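Local coordinates for tRNA (adenine(58)-N(1))-methyltransferase catalytic subunit TRM61 C-terminal domain-containing protein (Thermoplasma acidophilum, PDB 1YB2) that is probably an S-adenosyl-L-methionine-dependent methyltransferase, as in the family of enzymes that methylate N1 of adenine 58 in tRNA, at residues P80-R85 with G204-F209; D153-S156 with D160-N163. All blocks are in the same frame, centred on the assembly; numbering follows the deposited sequence.

Interaction 1: residues P80-R85 with G204-F209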
loop_
_atom_site.group_PDB
_atom_site.type_symbol
_atom_site.label_atom_id
_atom_site.label_comp_id
_atom_site.label_asym_id
_atom_site.label_seq_id
_atom_site.Cartn_x
_atom_site.Cartn_y
_atom_site.Cartn_z
ATOM N N PRO A 80 -8.979 -6.685 0.195
ATOM C CA PRO A 80 -7.719 -7.400 0.377
ATOM C C PRO A 80 -7.146 -7.336 1.790
ATOM O O PRO A 80 -6.389 -8.223 2.157
ATOM C CB PRO A 80 -6.766 -6.719 -0.624
ATOM C CG PRO A 80 -7.351 -5.423 -0.886
ATOM C CD PRO A 80 -8.836 -5.611 -0.806
HETATM N N MSE A 81 -7.524 -6.328 2.586
HETATM C CA MSE A 81 -7.089 -6.291 3.980
HETATM C C MSE A 81 -7.606 -7.473 4.795
HETATM O O MSE A 81 -7.006 -7.793 5.804
HETATM C CB MSE A 81 -7.403 -4.951 4.700
HETATM C CG MSE A 81 -8.853 -4.674 5.031
HETATM SE SE MSE A 81 -9.007 -3.087 6.304
HETATM C CE MSE A 81 -7.139 -2.574 6.369
ATOM N N TYR A 82 -8.689 -8.117 4.344
ATOM C CA TYR A 82 -9.276 -9.271 5.048
ATOM C C TYR A 82 -8.792 -10.640 4.576
ATOM O O TYR A 82 -9.049 -11.660 5.236
ATOM C CB TYR A 82 -10.803 -9.235 4.962
ATOM C CG TYR A 82 -11.420 -7.941 5.427
ATOM C CD1 TYR A 82 -11.037 -7.353 6.635
ATOM C CD2 TYR A 82 -12.387 -7.294 4.658
ATOM C CE1 TYR A 82 -11.614 -6.125 7.074
ATOM C CE2 TYR A 82 -12.961 -6.099 5.077
ATOM C CZ TYR A 82 -12.570 -5.518 6.296
ATOM O OH TYR A 82 -13.147 -4.332 6.721
ATOM N N PHE A 83 -8.104 -10.653 3.430
ATOM C CA PHE A 83 -7.742 -11.895 2.748
ATOM C C PHE A 83 -6.998 -12.851 3.666
ATOM O O PHE A 83 -7.384 -13.996 3.796
ATOM C CB PHE A 83 -6.932 -11.591 1.480
ATOM C CG PHE A 83 -6.534 -12.814 0.685
ATOM C CD1 PHE A 83 -7.393 -13.350 -0.280
ATOM C CD2 PHE A 83 -5.300 -13.411 0.883
ATOM C CE1 PHE A 83 -7.019 -14.466 -1.032
ATOM C CE2 PHE A 83 -4.912 -14.535 0.136
ATOM C CZ PHE A 83 -5.778 -15.055 -0.823
ATOM N N GLY A 84 -5.957 -12.373 4.330
ATOM C CA GLY A 84 -5.162 -13.233 5.207
ATOM C C GLY A 84 -5.900 -13.793 6.415
ATOM O O GLY A 84 -5.540 -14.863 6.928
ATOM N N ARG A 85 -6.936 -13.085 6.862
ATOM C CA ARG A 85 -7.741 -13.509 8.021
ATOM C C ARG A 85 -8.783 -14.565 7.665
ATOM O O ARG A 85 -9.171 -15.368 8.515
ATOM C CB ARG A 85 -8.465 -12.307 8.653
ATOM C CG ARG A 85 -7.561 -11.173 9.171
ATOM C CD ARG A 85 -6.823 -11.582 10.459
ATOM N NE ARG A 85 -7.091 -10.680 11.588
ATOM C CZ ARG A 85 -7.734 -11.048 12.701
ATOM N NH1 ARG A 85 -7.950 -10.163 13.681
ATOM N NH2 ARG A 85 -8.169 -12.303 12.833
ATOM N N GLY A 204 -20.342 -0.533 6.070
ATOM C CA GLY A 204 -19.429 -1.583 5.642
ATOM C C GLY A 204 -18.108 -1.049 5.115
ATOM O O GLY A 204 -17.204 -1.829 4.815
ATOM N N SER A 205 -18.003 0.284 5.007
ATOM C CA SER A 205 -16.782 0.952 4.566
ATOM C C SER A 205 -15.801 1.140 5.751
ATOM O O SER A 205 -16.180 1.042 6.923
ATOM C CB SER A 205 -17.108 2.283 3.868
ATOM O OG SER A 205 -17.429 3.304 4.811
ATOM N N VAL A 206 -14.535 1.373 5.424
ATOM C CA VAL A 206 -13.461 1.418 6.424
ATOM C C VAL A 206 -12.875 2.816 6.570
ATOM O O VAL A 206 -12.655 3.517 5.572
ATOM C CB VAL A 206 -12.337 0.416 6.050
ATOM C CG1 VAL A 206 -11.116 0.580 6.969
ATOM C CG2 VAL A 206 -12.872 -1.020 6.142
ATOM N N ALA A 207 -12.593 3.198 7.807
ATOM C CA ALA A 207 -11.898 4.439 8.116
ATOM C C ALA A 207 -10.535 4.092 8.669
ATOM O O ALA A 207 -10.395 3.160 9.486
ATOM C CB ALA A 207 -12.682 5.271 9.143
ATOM N N THR A 208 -9.534 4.832 8.224
ATOM C CA THR A 208 -8.160 4.630 8.685
ATOM C C THR A 208 -7.735 5.897 9.409
ATOM O O THR A 208 -7.832 6.987 8.829
ATOM C CB THR A 208 -7.195 4.359 7.496
ATOM O OG1 THR A 208 -7.607 3.167 6.813
ATOM C CG2 THR A 208 -5.785 4.156 7.986
ATOM N N PHE A 209 -7.270 5.757 10.655
ATOM C CA PHE A 209 -6.858 6.902 11.466
ATOM C C PHE A 209 -5.370 6.807 11.746
ATOM O O PHE A 209 -4.925 5.771 12.226
ATOM C CB PHE A 209 -7.579 6.913 12.826
ATOM C CG PHE A 209 -9.066 7.049 12.733
ATOM C CD1 PHE A 209 -9.877 5.920 12.612
ATOM C CD2 PHE A 209 -9.657 8.306 12.785
ATOM C CE1 PHE A 209 -11.270 6.045 12.533
ATOM C CE2 PHE A 209 -11.048 8.442 12.704
ATOM C CZ PHE A 209 -11.850 7.302 12.560
HETATM O O HOH W 1 -14.959 -3.461 4.982
#

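Interaction 2: residues D153-S156 with D160-N163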
loop_
_atom_site.group_PDB
_atom_site.type_symbol
_atom_site.label_atom_id
_atom_site.label_comp_id
_atom_site.label_asym_id
_atom_site.label_seq_id
_atom_site.Cartn_x
_atom_site.Cartn_y
_atom_site.Cartn_z
ATOM N N ASP A 153 -0.827 22.290 -4.967
ATOM C CA ASP A 153 0.205 22.739 -5.906
ATOM C C ASP A 153 1.176 21.591 -6.228
ATOM O O ASP A 153 1.483 21.338 -7.390
ATOM C CB ASP A 153 0.983 23.936 -5.339
ATOM C CG ASP A 153 0.186 25.248 -5.355
ATOM O OD1 ASP A 153 -0.964 25.298 -5.850
ATOM O OD2 ASP A 153 0.723 26.258 -4.850
ATOM N N ASN A 154 1.650 20.903 -5.193
ATOM C CA ASN A 154 2.533 19.743 -5.353
ATOM C C ASN A 154 1.891 18.626 -6.164
ATOM O O ASN A 154 2.513 18.077 -7.072
ATOM C CB ASN A 154 2.995 19.210 -3.979
ATOM C CG ASN A 154 4.083 20.071 -3.365
ATOM O OD1 ASN A 154 4.882 20.671 -4.080
ATOM N ND2 ASN A 154 4.126 20.131 -2.046
ATOM N N LEU A 155 0.647 18.294 -5.835
ATOM C CA LEU A 155 -0.069 17.244 -6.548
ATOM C C LEU A 155 -0.258 17.594 -8.016
ATOM O O LEU A 155 -0.112 16.737 -8.876
ATOM C CB LEU A 155 -1.464 17.003 -5.945
ATOM C CG LEU A 155 -1.803 16.074 -4.797
ATOM C CD1 LEU A 155 -3.316 16.123 -4.661
ATOM C CD2 LEU A 155 -1.316 14.617 -5.044
ATOM N N SER A 156 -0.618 18.845 -8.303
ATOM C CA SER A 156 -0.946 19.241 -9.675
ATOM C C SER A 156 0.275 19.159 -10.621
ATOM O O SER A 156 0.131 19.122 -11.845
ATOM C CB SER A 156 -1.584 20.635 -9.700
ATOM O OG SER A 156 -0.629 21.621 -9.359
ATOM N N ASP A 160 -3.280 14.973 -13.004
ATOM C CA ASP A 160 -4.504 15.687 -13.319
ATOM C C ASP A 160 -5.337 15.665 -12.043
ATOM O O ASP A 160 -5.617 14.597 -11.517
ATOM C CB ASP A 160 -5.263 14.993 -14.452
ATOM C CG ASP A 160 -6.587 15.684 -14.783
ATOM O OD1 ASP A 160 -6.579 16.629 -15.593
ATOM O OD2 ASP A 160 -7.641 15.275 -14.252
ATOM N N ILE A 161 -5.719 16.829 -11.529
ATOM C CA ILE A 161 -6.473 16.858 -10.272
ATOM C C ILE A 161 -7.954 17.196 -10.497
ATOM O O ILE A 161 -8.652 17.691 -9.599
ATOM C CB ILE A 161 -5.800 17.758 -9.202
ATOM C CG1 ILE A 161 -5.591 19.176 -9.732
ATOM C CG2 ILE A 161 -4.462 17.131 -8.737
ATOM C CD1 ILE A 161 -5.219 20.153 -8.654
ATOM N N GLY A 162 -8.424 16.888 -11.705
ATOM C CA GLY A 162 -9.803 17.128 -12.097
ATOM C C GLY A 162 -10.814 16.324 -11.299
ATOM O O GLY A 162 -11.972 16.713 -11.223
ATOM N N ASN A 163 -10.378 15.205 -10.713
ATOM C CA ASN A 163 -11.218 14.398 -9.816
ATOM C C ASN A 163 -10.972 14.654 -8.331
ATOM O O ASN A 163 -11.311 13.824 -7.480
ATOM C CB ASN A 163 -11.129 12.895 -10.161
ATOM C CG ASN A 163 -9.728 12.274 -9.885
ATOM O OD1 ASN A 163 -9.623 11.073 -9.638
ATOM N ND2 ASN A 163 -8.680 13.080 -9.939
#

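Interaction 1: residues P80-R85 with G204-F209
M81 and Y82 reach across to the same residue, V206, and its two methyl groups divide the work between them. At the start of 80-85, F83 N donates to P80 O at 3.2 Å, closing a turn that leads into the short helix. M81, present as selenomethionine, extends toward the strand and brings SE to within 4.3 Å of V206 CG1, an apolar contact at a loose van der Waals distance. Its CG also lies over one face of the Y82 ring, 3.7 Å above the plane and displaced toward the rim, so the two consecutive side chains pack on each other as well as on V206. Y82 carries the closer approach, with OH 3.4 Å from V206 CG2. The valine torsion explains this sharing: with CG1 anti to the backbone N (chi1 172°), CG2 falls beside that N and faces the hydroxyl. The same tyrosine oxygen has a polar partner, a water 2.7 Å from Y82 OH lying in the ring plane at its edge. That water donates to G204 O at 2.8 Å and thereby links the tyrosine to G204, where the chain turns a corner ahead of strand 205-211. The evidence for a side-chain-mediated contact is the spacing of the backbones, since the CA atoms of M81 and V206, the nearest pair, are 10.3 Å apart; only 102 Å² is buried in total. Within the fold, strand 205-211 lies between strands 180-185 and 258-267. M81 also rests on F264 and Y82 on I266, both of strand 258-267, while Y82 touches L232 of strand 229-242. M81 additionally packs on Y127 of the second subunit, placing this junction beside the dimer interface.

Interaction 2: residues D153-S156 with D160-N163
I161 supplies the whole link from 160-163 to the helix end, through two carbons that touch L155 and S156. From CB, which points toward the helix, the side chain forks. The short branch, CG2, lies 4.1 Å from L155 CB, so it meets the root of the leucine side chain. The long branch leaves through CG1, set between the backbone N and the carbonyl carbon (chi1 56°), and continues almost fully extended. This carries CD1 to 3.8 Å from S156 CB, near the C-terminal end of helix 145-156. The isoleucine thus straddles two consecutive residues by carbon-to-carbon contacts, with 140 Å² buried over both segments and the nearest CA atoms, S156 and I161, 6.0 Å apart. I161 is also the middle residue of an Asx turn: D160 OD2 accepts from G162 N at 3.1 Å with an N-H...O angle of 145°. The donor comes from above the carboxylate, 67° out of its plane, a strongly tilted approach that nevertheless bridges the residues on either side of I161. Helix 123-132 also packs here, L129 against I161, and S125 and S126 against L155. The arrangement belongs to the beta-alpha-beta unit in which strand 137-141, helix 145-156 and the neighbouring parallel strand 164-167 follow one another, as in the Rossmann-like methyltransferase fold. Here I161 packs the return loop onto the C-terminal end of the crossover helix, shortly before the chain enters strand 164-167.

How the interactions relate
Interaction 2 is nested along the chain within the long loop closed by interaction 1, yet their centres lie 27 Å apart and their nearest atoms about 17 Å apart, without touching. Both are tied to the same seven-stranded sheet: interaction 1 through strand 205-211, where the sheet changes from parallel to antiparallel, interaction 2 through the loop leading into 164-167, the outermost strand at the parallel side. Segment 80-85 follows strand 71-76 of the other sheet, built mainly from N-terminal strands, so interaction 1 lies where the chain passes from that sheet to the Rossmann-like methyltransferase fold. The dimer brings the two regions together: N154 of segment 153-156 packs on F83 of the second subunit, a residue of that copy's 80-85.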